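Local atomic coordinates of predicted acetyltransferase (Clostridium acetobutylicum, PDB entry 3MGD), a protein that binds acetyl-CoA and probably transfers its acetyl group to an acceptor, as other GNAT-family acetyltransferases do. Residues Y4-M9 against L50-I55; A66-I71 against V110-E115; G85-M90 against G104-L109. All coordinates share one frame; numbering follows the deposited sequence.

Interaction 1: Y4-M9 against L50-I55; sequences YRKADM and LLVEWI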
loop_
_atom_site.group_PDB
_atom_site.type_symbol
_atom_site.label_atom_id
_atom_site.label_comp_id
_atom_site.label_asym_id
_atom_site.label_seq_id
_atom_site.Cartn_x
_atom_site.Cartn_y
_atom_site.Cartn_z
ATOM N N TYR A 4 -11.424 -9.498 -24.230
ATOM C CA TYR A 4 -10.578 -9.056 -23.120
ATOM C C TYR A 4 -9.130 -8.898 -23.568
ATOM O O TYR A 4 -8.585 -9.776 -24.250
ATOM C CB TYR A 4 -10.642 -10.065 -21.981
ATOM C CG TYR A 4 -11.990 -10.125 -21.296
ATOM C CD1 TYR A 4 -13.046 -10.853 -21.840
ATOM C CD2 TYR A 4 -12.205 -9.446 -20.103
ATOM C CE1 TYR A 4 -14.285 -10.903 -21.204
ATOM C CE2 TYR A 4 -13.427 -9.497 -19.457
ATOM C CZ TYR A 4 -14.463 -10.218 -20.008
ATOM O OH TYR A 4 -15.672 -10.250 -19.343
ATOM N N ARG A 5 -8.509 -7.789 -23.180
ATOM C CA ARG A 5 -7.089 -7.561 -23.470
ATOM C C ARG A 5 -6.455 -6.695 -22.389
ATOM O O ARG A 5 -7.160 -6.005 -21.643
ATOM C CB ARG A 5 -6.908 -6.895 -24.835
ATOM C CG ARG A 5 -7.499 -5.503 -24.938
ATOM C CD ARG A 5 -7.309 -4.911 -26.330
ATOM N NE ARG A 5 -7.871 -3.572 -26.420
ATOM C CZ ARG A 5 -7.180 -2.458 -26.211
ATOM N NH1 ARG A 5 -5.895 -2.523 -25.902
ATOM N NH2 ARG A 5 -7.773 -1.280 -26.300
ATOM N N LYS A 6 -5.125 -6.731 -22.307
ATOM C CA LYS A 6 -4.392 -5.865 -21.388
ATOM C C LYS A 6 -4.129 -4.529 -22.067
ATOM O O LYS A 6 -3.802 -4.482 -23.255
ATOM C CB LYS A 6 -3.082 -6.538 -20.938
ATOM C CG LYS A 6 -3.285 -7.644 -19.910
ATOM C CD LYS A 6 -2.079 -8.570 -19.771
ATOM C CE LYS A 6 -1.855 -9.357 -21.065
ATOM N NZ LYS A 6 -0.900 -10.484 -20.881
ATOM N N ALA A 7 -4.323 -3.442 -21.330
ATOM C CA ALA A 7 -4.132 -2.097 -21.868
ATOM C C ALA A 7 -2.673 -1.822 -22.251
ATOM O O ALA A 7 -1.759 -2.270 -21.561
ATOM C CB ALA A 7 -4.610 -1.059 -20.856
ATOM N N ASP A 8 -2.481 -1.070 -23.341
ATOM C CA ASP A 8 -1.163 -0.641 -23.820
ATOM C C ASP A 8 -1.022 0.863 -23.628
ATOM O O ASP A 8 -1.989 1.542 -23.290
ATOM C CB ASP A 8 -1.013 -0.892 -25.332
ATOM C CG ASP A 8 -1.321 -2.316 -25.736
ATOM O OD1 ASP A 8 -0.740 -3.247 -25.141
ATOM O OD2 ASP A 8 -2.134 -2.499 -26.668
HETATM N N MSE A 9 0.173 1.385 -23.904
HETATM C CA MSE A 9 0.413 2.820 -23.816
HETATM C C MSE A 9 -0.635 3.600 -24.597
HETATM O O MSE A 9 -1.092 4.647 -24.149
HETATM C CB MSE A 9 1.811 3.181 -24.325
HETATM C CG MSE A 9 2.947 2.450 -23.614
HETATM SE SE MSE A 9 3.111 2.792 -21.676
HETATM C CE MSE A 9 3.751 4.638 -21.731
ATOM N N LEU A 50 4.572 -2.141 -13.508
ATOM C CA LEU A 50 4.136 -2.133 -12.107
ATOM C C LEU A 50 2.615 -1.973 -11.987
ATOM O O LEU A 50 2.071 -1.912 -10.886
ATOM C CB LEU A 50 4.846 -1.016 -11.337
ATOM C CG LEU A 50 6.343 -1.270 -11.115
ATOM C CD1 LEU A 50 7.054 -0.063 -10.483
ATOM C CD2 LEU A 50 6.555 -2.533 -10.276
ATOM N N LEU A 51 1.951 -1.879 -13.137
ATOM C CA LEU A 51 0.496 -1.855 -13.224
ATOM C C LEU A 51 0.068 -2.708 -14.418
ATOM O O LEU A 51 0.662 -2.608 -15.487
ATOM C CB LEU A 51 -0.001 -0.420 -13.440
ATOM C CG LEU A 51 -1.528 -0.278 -13.456
ATOM C CD1 LEU A 51 -2.089 -0.413 -12.019
ATOM C CD2 LEU A 51 -1.971 1.044 -14.112
ATOM N N VAL A 52 -0.941 -3.553 -14.227
ATOM C CA VAL A 52 -1.580 -4.266 -15.333
ATOM C C VAL A 52 -3.074 -3.956 -15.300
ATOM O O VAL A 52 -3.738 -4.199 -14.301
ATOM C CB VAL A 52 -1.384 -5.800 -15.233
ATOM C CG1 VAL A 52 -2.203 -6.529 -16.303
ATOM C CG2 VAL A 52 0.108 -6.169 -15.347
ATOM N N GLU A 53 -3.601 -3.409 -16.386
ATOM C CA GLU A 53 -5.016 -3.049 -16.413
ATOM C C GLU A 53 -5.697 -3.799 -17.536
ATOM O O GLU A 53 -5.383 -3.602 -18.708
ATOM C CB GLU A 53 -5.214 -1.531 -16.533
ATOM C CG GLU A 53 -6.695 -1.101 -16.696
ATOM C CD GLU A 53 -7.025 0.231 -16.018
ATOM O OE1 GLU A 53 -8.107 0.791 -16.316
ATOM O OE2 GLU A 53 -6.214 0.726 -15.199
ATOM N N TRP A 54 -6.602 -4.696 -17.160
ATOM C CA TRP A 54 -7.348 -5.475 -18.125
ATOM C C TRP A 54 -8.572 -4.677 -18.562
ATOM O O TRP A 54 -9.161 -3.927 -17.771
ATOM C CB TRP A 54 -7.786 -6.809 -17.518
ATOM C CG TRP A 54 -6.745 -7.885 -17.601
ATOM C CD1 TRP A 54 -5.783 -8.185 -16.673
ATOM C CD2 TRP A 54 -6.572 -8.811 -18.678
ATOM N NE1 TRP A 54 -5.019 -9.251 -17.115
ATOM C CE2 TRP A 54 -5.494 -9.653 -18.342
ATOM C CE3 TRP A 54 -7.239 -9.017 -19.893
ATOM C CZ2 TRP A 54 -5.051 -10.668 -19.188
ATOM C CZ3 TRP A 54 -6.803 -10.027 -20.729
ATOM C CH2 TRP A 54 -5.718 -10.840 -20.376
ATOM N N ILE A 55 -8.941 -4.822 -19.828
ATOM C CA ILE A 55 -10.157 -4.181 -20.320
ATOM C C ILE A 55 -11.059 -5.182 -21.036
ATOM O O ILE A 55 -10.588 -6.129 -21.657
ATOM C CB ILE A 55 -9.852 -2.979 -21.260
ATOM C CG1 ILE A 55 -9.371 -3.453 -22.622
ATOM C CG2 ILE A 55 -8.826 -2.036 -20.651
ATOM C CD1 ILE A 55 -9.051 -2.312 -23.554
HETATM O O HOH W 1 -1.883 -3.504 -18.795
#
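Backbone hydrogen bonds join Arg5 and Ile55 as an antiparallel hydrogen-bonded pair. Arg5 N gives to Ile55 O at 3.1 Å, and Ile55 N gives to Arg5 O at 2.8 Å. Ala7 N then binds Glu53 O at 2.8 Å. Beyond this point the two chains part, and one water bridges them, giving to Ala7 O and accepting from Glu53 N.

The aromatic contact belongs to the non-hydrogen-bonded pair Lys6 and Trp54. Their side chains run side by side in the same direction. Lys6 CG sits over the six-membered ring of Trp54, 3.6 Å from its centroid, a CH-pi contact.

The Arg5-Ile55 pair meets on the other face of the sheet. Ile55 chi1 of 74° puts CG1 between its backbone N and carbonyl carbon and carries CD1 over one face of the Arg5 guanidinium, 3.2 Å from NH2. The charge of this group is answered by Asp11 and Glu57.

This is the antiparallel pairing of the first two strands of the GNAT sheet. Strand 61-72 pairs with the far side of strand 51-58. Helix 101-115 packs on the Trp54 face, where Glu112 accepts from Trp54 NE1. Leu15 of helix 12-25 packs on Ala7 and Glu53.

Interaction 2: A66-I71 against V110-E115; sequences AAIAFI and VNEAKE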
loop_
_atom_site.group_PDB
_atom_site.type_symbol
_atom_site.label_atom_id
_atom_site.label_comp_id
_atom_site.label_asym_id
_atom_site.label_seq_id
_atom_site.Cartn_x
_atom_site.Cartn_y
_atom_site.Cartn_z
ATOM N N ALA A 66 -10.263 -3.277 -14.995
ATOM C CA ALA A 66 -9.850 -3.816 -13.695
ATOM C C ALA A 66 -8.333 -3.827 -13.689
ATOM O O ALA A 66 -7.722 -4.303 -14.644
ATOM C CB ALA A 66 -10.375 -5.224 -13.519
ATOM N N ALA A 67 -7.713 -3.292 -12.644
ATOM C CA ALA A 67 -6.238 -3.256 -12.630
ATOM C C ALA A 67 -5.638 -3.849 -11.369
ATOM O O ALA A 67 -6.300 -3.963 -10.331
ATOM C CB ALA A 67 -5.713 -1.836 -12.834
ATOM N N ILE A 68 -4.366 -4.220 -11.467
ATOM C CA ILE A 68 -3.626 -4.649 -10.295
ATOM C C ILE A 68 -2.288 -3.940 -10.362
ATOM O O ILE A 68 -1.661 -3.897 -11.427
ATOM C CB ILE A 68 -3.480 -6.196 -10.220
ATOM C CG1 ILE A 68 -2.812 -6.624 -8.909
ATOM C CG2 ILE A 68 -2.755 -6.763 -11.463
ATOM C CD1 ILE A 68 -3.022 -8.087 -8.567
ATOM N N ALA A 69 -1.905 -3.330 -9.243
ATOM C CA ALA A 69 -0.604 -2.673 -9.085
ATOM C C ALA A 69 0.252 -3.506 -8.149
ATOM O O ALA A 69 -0.249 -4.058 -7.166
ATOM C CB ALA A 69 -0.785 -1.275 -8.494
ATOM N N PHE A 70 1.547 -3.599 -8.441
ATOM C CA PHE A 70 2.440 -4.392 -7.604
ATOM C C PHE A 70 3.236 -3.472 -6.708
ATOM O O PHE A 70 3.971 -2.609 -7.182
ATOM C CB PHE A 70 3.336 -5.272 -8.467
ATOM C CG PHE A 70 2.570 -6.055 -9.470
ATOM C CD1 PHE A 70 1.729 -7.072 -9.063
ATOM C CD2 PHE A 70 2.638 -5.737 -10.812
ATOM C CE1 PHE A 70 0.986 -7.783 -9.996
ATOM C CE2 PHE A 70 1.903 -6.435 -11.739
ATOM C CZ PHE A 70 1.080 -7.458 -11.329
ATOM N N ILE A 71 3.046 -3.642 -5.403
ATOM C CA ILE A 71 3.574 -2.717 -4.428
ATOM C C ILE A 71 4.471 -3.474 -3.450
ATOM O O ILE A 71 4.210 -4.642 -3.149
ATOM C CB ILE A 71 2.425 -2.040 -3.658
ATOM C CG1 ILE A 71 1.504 -1.288 -4.623
ATOM C CG2 ILE A 71 2.975 -1.101 -2.596
ATOM C CD1 ILE A 71 2.158 -0.155 -5.321
ATOM N N VAL A 110 -5.881 -12.022 -10.175
ATOM C CA VAL A 110 -5.238 -13.022 -9.344
ATOM C C VAL A 110 -4.181 -13.758 -10.158
ATOM O O VAL A 110 -3.092 -14.058 -9.664
ATOM C CB VAL A 110 -6.279 -14.007 -8.767
ATOM C CG1 VAL A 110 -5.622 -15.310 -8.330
ATOM C CG2 VAL A 110 -7.032 -13.338 -7.612
ATOM N N ASN A 111 -4.487 -14.036 -11.417
ATOM C CA ASN A 111 -3.495 -14.692 -12.264
ATOM C C ASN A 111 -2.245 -13.833 -12.500
ATOM O O ASN A 111 -1.126 -14.354 -12.510
ATOM C CB ASN A 111 -4.114 -15.151 -13.585
ATOM C CG ASN A 111 -3.088 -15.743 -14.525
ATOM O OD1 ASN A 111 -2.526 -16.803 -14.257
ATOM N ND2 ASN A 111 -2.828 -15.050 -15.633
ATOM N N GLU A 112 -2.423 -12.520 -12.683
ATOM C CA GLU A 112 -1.268 -11.624 -12.838
ATOM C C GLU A 112 -0.368 -11.721 -11.613
ATOM O O GLU A 112 0.862 -11.693 -11.716
ATOM C CB GLU A 112 -1.702 -10.168 -13.040
ATOM C CG GLU A 112 -2.523 -9.924 -14.302
ATOM C CD GLU A 112 -1.761 -10.191 -15.585
ATOM O OE1 GLU A 112 -0.515 -10.072 -15.592
ATOM O OE2 GLU A 112 -2.421 -10.522 -16.601
ATOM N N ALA A 113 -0.994 -11.816 -10.446
ATOM C CA ALA A 113 -0.257 -11.900 -9.188
ATOM C C ALA A 113 0.563 -13.187 -9.086
ATOM O O ALA A 113 1.745 -13.162 -8.758
ATOM C CB ALA A 113 -1.225 -11.791 -8.005
ATOM N N LYS A 114 -0.073 -14.311 -9.379
ATOM C CA LYS A 114 0.588 -15.609 -9.289
ATOM C C LYS A 114 1.768 -15.693 -10.253
ATOM O O LYS A 114 2.807 -16.252 -9.922
ATOM C CB LYS A 114 -0.398 -16.719 -9.637
ATOM C CG LYS A 114 -1.478 -16.946 -8.614
ATOM C CD LYS A 114 -2.291 -18.170 -9.010
ATOM C CE LYS A 114 -3.217 -18.610 -7.900
ATOM N NZ LYS A 114 -3.903 -19.879 -8.276
ATOM N N GLU A 115 1.605 -15.137 -11.447
ATOM C CA GLU A 115 2.678 -15.202 -12.445
ATOM C C GLU A 115 3.913 -14.403 -12.002
ATOM O O GLU A 115 5.008 -14.559 -12.544
ATOM C CB GLU A 115 2.160 -14.717 -13.804
ATOM C CG GLU A 115 1.296 -15.762 -14.531
ATOM C CD GLU A 115 2.106 -16.985 -14.974
ATOM O OE1 GLU A 115 3.031 -16.816 -15.799
ATOM O OE2 GLU A 115 1.828 -18.112 -14.491
#
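Ile68 and Phe70 both point from the strand toward helix 101-115 and meet the same two helix residues, Glu112 and Ala113. Ile68 approaches with two branches, its side chain crossing that of Glu112 obliquely. Its CG2 reaches Glu112 CB at 3.9 Å, and its CD1 reaches Ala113 CB at 4.2 Å. With chi1 -175°, CG1 is opposite the backbone N and carries CD1 to Ala113, while CG2 lies between the backbone N and the carbonyl carbon and meets Glu112.

The Phe70 ring lies beside this pair and uses its outer end. Glu112 CB lies near the ring plane, 4.2 Å from Phe70 CZ, so Glu112 meets the rim of the ring. Phe70 CE1 comes within 4.4 Å of Ala113 CA.

Glu112 touches the strand through CB, the apolar start of its chain. Its OE1 forms a salt bridge with Arg116. The segments run in nearly the same direction, with axes 25° apart and 9.1 Å at closest approach. Leu149 of the second subunit packs on Ala113.

No hydrogen bond crosses between the two segments. The buried contact is apolar, a helix laid on the sheet of the GNAT fold. Glu112 lends its CB to it, and the salt bridge to Arg116 probably offsets the cost of burying its carboxylate.

Interaction 3: G85-M90 against G104-L109; sequences GYITNM and GMLDRL. With ACO (acetyl coenzyme *a), chain C.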
loop_
_atom_site.group_PDB
_atom_site.type_symbol
_atom_site.label_atom_id
_atom_site.label_comp_id
_atom_site.label_asym_id
_atom_site.label_seq_id
_atom_site.Cartn_x
_atom_site.Cartn_y
_atom_site.Cartn_z
ATOM N N GLY A 85 -0.197 -7.445 -4.388
ATOM C CA GLY A 85 -0.902 -6.924 -5.545
ATOM C C GLY A 85 -1.986 -6.024 -4.986
ATOM O O GLY A 85 -2.683 -6.398 -4.051
ATOM N N TYR A 86 -2.114 -4.832 -5.547
ATOM C CA TYR A 86 -3.100 -3.865 -5.082
ATOM C C TYR A 86 -4.132 -3.707 -6.193
ATOM O O TYR A 86 -3.815 -3.227 -7.281
ATOM C CB TYR A 86 -2.425 -2.514 -4.799
ATOM C CG TYR A 86 -3.396 -1.412 -4.422
ATOM C CD1 TYR A 86 -3.965 -1.361 -3.157
ATOM C CD2 TYR A 86 -3.741 -0.422 -5.337
ATOM C CE1 TYR A 86 -4.861 -0.351 -2.810
ATOM C CE2 TYR A 86 -4.633 0.591 -5.004
ATOM C CZ TYR A 86 -5.181 0.622 -3.743
ATOM O OH TYR A 86 -6.067 1.625 -3.420
ATOM N N ILE A 87 -5.361 -4.126 -5.928
ATOM C CA ILE A 87 -6.387 -4.097 -6.963
ATOM C C ILE A 87 -7.106 -2.755 -6.986
ATOM O O ILE A 87 -7.398 -2.172 -5.938
ATOM C CB ILE A 87 -7.357 -5.296 -6.806
ATOM C CG1 ILE A 87 -6.596 -6.583 -7.205
ATOM C CG2 ILE A 87 -8.655 -5.067 -7.588
ATOM C CD1 ILE A 87 -7.439 -7.834 -7.261
ATOM N N THR A 88 -7.378 -2.258 -8.192
ATOM C CA THR A 88 -7.842 -0.888 -8.345
ATOM C C THR A 88 -8.460 -0.701 -9.724
ATOM O O THR A 88 -8.445 -1.624 -10.541
ATOM C CB THR A 88 -6.635 0.088 -8.139
ATOM O OG1 THR A 88 -7.102 1.434 -8.004
ATOM C CG2 THR A 88 -5.618 -0.012 -9.291
ATOM N N ASN A 89 -9.000 0.496 -9.978
ATOM C CA ASN A 89 -9.507 0.845 -11.289
ATOM C C ASN A 89 -10.530 -0.149 -11.801
ATOM O O ASN A 89 -10.548 -0.462 -12.984
ATOM C CB ASN A 89 -8.367 0.982 -12.304
ATOM C CG ASN A 89 -7.440 2.131 -11.983
ATOM O OD1 ASN A 89 -7.705 2.918 -11.080
ATOM N ND2 ASN A 89 -6.326 2.217 -12.706
HETATM N N MSE A 90 -11.370 -0.670 -10.916
HETATM C CA MSE A 90 -12.417 -1.556 -11.380
HETATM C C MSE A 90 -13.700 -0.790 -11.681
HETATM O O MSE A 90 -14.214 -0.026 -10.866
HETATM C CB MSE A 90 -12.653 -2.696 -10.398
HETATM C CG MSE A 90 -11.404 -3.598 -10.291
HETATM SE SE MSE A 90 -11.814 -5.209 -9.325
HETATM C CE MSE A 90 -13.073 -6.014 -10.585
ATOM N N GLY A 104 -15.131 -12.069 -12.832
ATOM C CA GLY A 104 -14.221 -12.698 -13.777
ATOM C C GLY A 104 -12.934 -11.896 -13.948
ATOM O O GLY A 104 -11.869 -12.463 -14.165
HETATM N N MSE A 105 -13.027 -10.570 -13.866
HETATM C CA MSE A 105 -11.823 -9.731 -13.885
HETATM C C MSE A 105 -10.924 -10.052 -12.692
HETATM O O MSE A 105 -9.701 -10.123 -12.832
HETATM C CB MSE A 105 -12.183 -8.243 -13.848
HETATM C CG MSE A 105 -12.724 -7.679 -15.141
HETATM SE SE MSE A 105 -11.385 -7.747 -16.557
HETATM C CE MSE A 105 -11.886 -6.136 -17.549
ATOM N N LEU A 106 -11.523 -10.218 -11.514
ATOM C CA LEU A 106 -10.747 -10.585 -10.325
ATOM C C LEU A 106 -9.938 -11.859 -10.586
ATOM O O LEU A 106 -8.792 -11.956 -10.163
ATOM C CB LEU A 106 -11.647 -10.756 -9.093
ATOM C CG LEU A 106 -12.257 -9.474 -8.507
ATOM C CD1 LEU A 106 -13.381 -9.770 -7.524
ATOM C CD2 LEU A 106 -11.171 -8.644 -7.847
ATOM N N ASP A 107 -10.526 -12.836 -11.286
ATOM C CA ASP A 107 -9.783 -14.059 -11.621
ATOM C C ASP A 107 -8.544 -13.725 -12.446
ATOM O O ASP A 107 -7.465 -14.278 -12.209
ATOM C CB ASP A 107 -10.635 -15.079 -12.392
ATOM C CG ASP A 107 -11.763 -15.674 -11.554
ATOM O OD1 ASP A 107 -11.643 -15.746 -10.314
ATOM O OD2 ASP A 107 -12.774 -16.097 -12.152
ATOM N N ARG A 108 -8.697 -12.834 -13.429
ATOM C CA ARG A 108 -7.569 -12.464 -14.277
ATOM C C ARG A 108 -6.493 -11.732 -13.483
ATOM O O ARG A 108 -5.305 -11.913 -13.734
ATOM C CB ARG A 108 -8.012 -11.597 -15.459
ATOM C CG ARG A 108 -8.972 -12.285 -16.407
ATOM C CD ARG A 108 -9.261 -11.386 -17.604
ATOM N NE ARG A 108 -10.184 -12.007 -18.559
ATOM C CZ ARG A 108 -9.813 -12.805 -19.562
ATOM N NH1 ARG A 108 -8.528 -13.104 -19.761
ATOM N NH2 ARG A 108 -10.729 -13.313 -20.372
ATOM N N LEU A 109 -6.909 -10.902 -12.525
ATOM C CA LEU A 109 -5.941 -10.156 -11.722
ATOM C C LEU A 109 -5.178 -11.068 -10.770
ATOM O O LEU A 109 -3.981 -10.909 -10.580
ATOM C CB LEU A 109 -6.615 -9.015 -10.959
ATOM C CG LEU A 109 -7.244 -7.940 -11.858
ATOM C CD1 LEU A 109 -7.960 -6.908 -11.002
ATOM C CD2 LEU A 109 -6.215 -7.274 -12.750
HETATM N N1A ACO C . -24.802 -15.827 -10.311
HETATM C C2A ACO C . -25.569 -15.060 -9.430
HETATM N N3A ACO C . -25.242 -13.703 -9.196
HETATM C C4A ACO C . -24.100 -13.116 -9.878
HETATM C C5A ACO C . -23.313 -13.899 -10.782
HETATM C C6A ACO C . -23.636 -15.232 -11.008
HETATM N N6A ACO C . -22.836 -16.020 -11.924
HETATM N N7A ACO C . -22.264 -13.070 -11.309
HETATM C C8A ACO C . -22.401 -11.809 -10.747
HETATM N N9A ACO C . -23.532 -11.833 -9.834
HETATM C C1B ACO C . -24.049 -10.657 -9.155
HETATM C C2B ACO C . -23.334 -10.710 -7.794
HETATM O O2B ACO C . -23.458 -11.800 -6.941
HETATM C C3B ACO C . -23.569 -9.311 -7.269
HETATM O O3B ACO C . -24.759 -9.044 -6.563
HETATM P P3B ACO C . -24.868 -9.133 -4.975
HETATM O O7A ACO C . -26.383 -9.312 -4.615
HETATM O O8A ACO C . -24.333 -7.832 -4.339
HETATM O O9A ACO C . -24.073 -10.312 -4.453
HETATM C C4B ACO C . -23.320 -8.479 -8.575
HETATM O O4B ACO C . -23.931 -9.307 -9.631
HETATM C C5B ACO C . -22.003 -7.811 -8.915
HETATM O O5B ACO C . -21.026 -8.748 -9.296
HETATM P P1A ACO C . -20.276 -8.615 -10.680
HETATM O O1A ACO C . -21.229 -8.765 -11.877
HETATM O O2A ACO C . -19.147 -9.641 -10.689
HETATM O O3A ACO C . -19.653 -7.166 -10.656
HETATM P P2A ACO C . -19.962 -6.031 -11.730
HETATM O O4A ACO C . -21.448 -5.540 -11.683
HETATM O O5A ACO C . -19.516 -6.449 -13.104
HETATM O O6A ACO C . -19.009 -4.830 -11.368
HETATM C CBP ACO C . -18.351 -3.005 -9.905
HETATM C CCP ACO C . -18.887 -4.424 -10.033
HETATM C CDP ACO C . -18.013 -2.698 -8.456
HETATM C CEP ACO C . -17.146 -2.899 -10.780
HETATM C CAP ACO C . -19.466 -2.017 -10.383
HETATM O OAP ACO C . -20.596 -2.070 -9.578
HETATM C C9P ACO C . -18.996 -0.609 -10.653
HETATM O O9P ACO C . -18.386 -0.297 -11.677
HETATM N N8P ACO C . -19.315 0.380 -9.644
HETATM C C7P ACO C . -18.842 1.757 -9.777
HETATM C C6P ACO C . -17.363 1.849 -9.691
HETATM C C5P ACO C . -16.835 1.083 -8.497
HETATM O O5P ACO C . -17.377 1.186 -7.397
HETATM N N4P ACO C . -15.731 0.211 -8.713
HETATM C C3P ACO C . -14.999 -0.372 -7.616
HETATM C C2P ACO C . -14.004 0.521 -6.919
HETATM S S1P ACO C . -13.026 -0.299 -5.684
HETATM C C ACO C . -11.710 -1.095 -6.361
HETATM O O ACO C . -11.522 -1.037 -7.567
HETATM C CH3 ACO C . -10.874 -1.971 -5.513
#
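Met90, a selenomethionine here, reaches from the strand to Met105 and Leu106 on the helix. Its CB and CG pass the acetyl carbonyl of acetyl-CoA, with CB 3.5 Å from ACO O. Chi1 of -64° turns CG opposite the carbonyl carbon of Met90, and the chain then runs toward the helix. SE meets Leu106 CD2 at 3.8 Å. A bend at the last torsion (chi3 66°) brings CE to 4.1 Å from both Met105 CB and Leu106 CG. The Met90 and Leu106 side chains cross at about a right angle.

Ile87 continues the same apolar layer. Its CD1 touches Leu106 CD2 and Leu109 CD1, each at 3.9 Å.

The contact joins strand 83-92 and helix 101-115 of a beta-alpha-beta unit. Asn89, just before Met90, has left-handed backbone angles, consistent with the break in this strand that admits the pantetheine in GNAT enzymes. Gly98, Gly100 and Thr103 also bind acetyl-CoA.

Met90 thus divides its work. Its backbone O grips the pantetheine amide, accepting from ACO N4P at 2.6 Å, and its N makes a weak bond to the acetyl carbonyl, ACO O, at 3.4 Å. The apolar side chain packs on the helix.

In the fold
From the N terminus, interaction 1 comes first. It closes a loop made largely of helices 12-25 and 35-47, and sets strand 3-6 beside strand 51-58. The chain then turns back into strand 61-72, which opens interaction 2. That contact closes late in helix 101-115. Interaction 3 opens and closes within this span, joining strand 83-92 to the earlier part of the same helix. Interaction 1 is in series with both. All three share one sheet, since strands 51-58, 61-72 and 83-92 are successive neighbours. Helix 101-115 ties them on one face, and the Glu53-Asn89 hydrogen bond links interactions 1 and 3 directly.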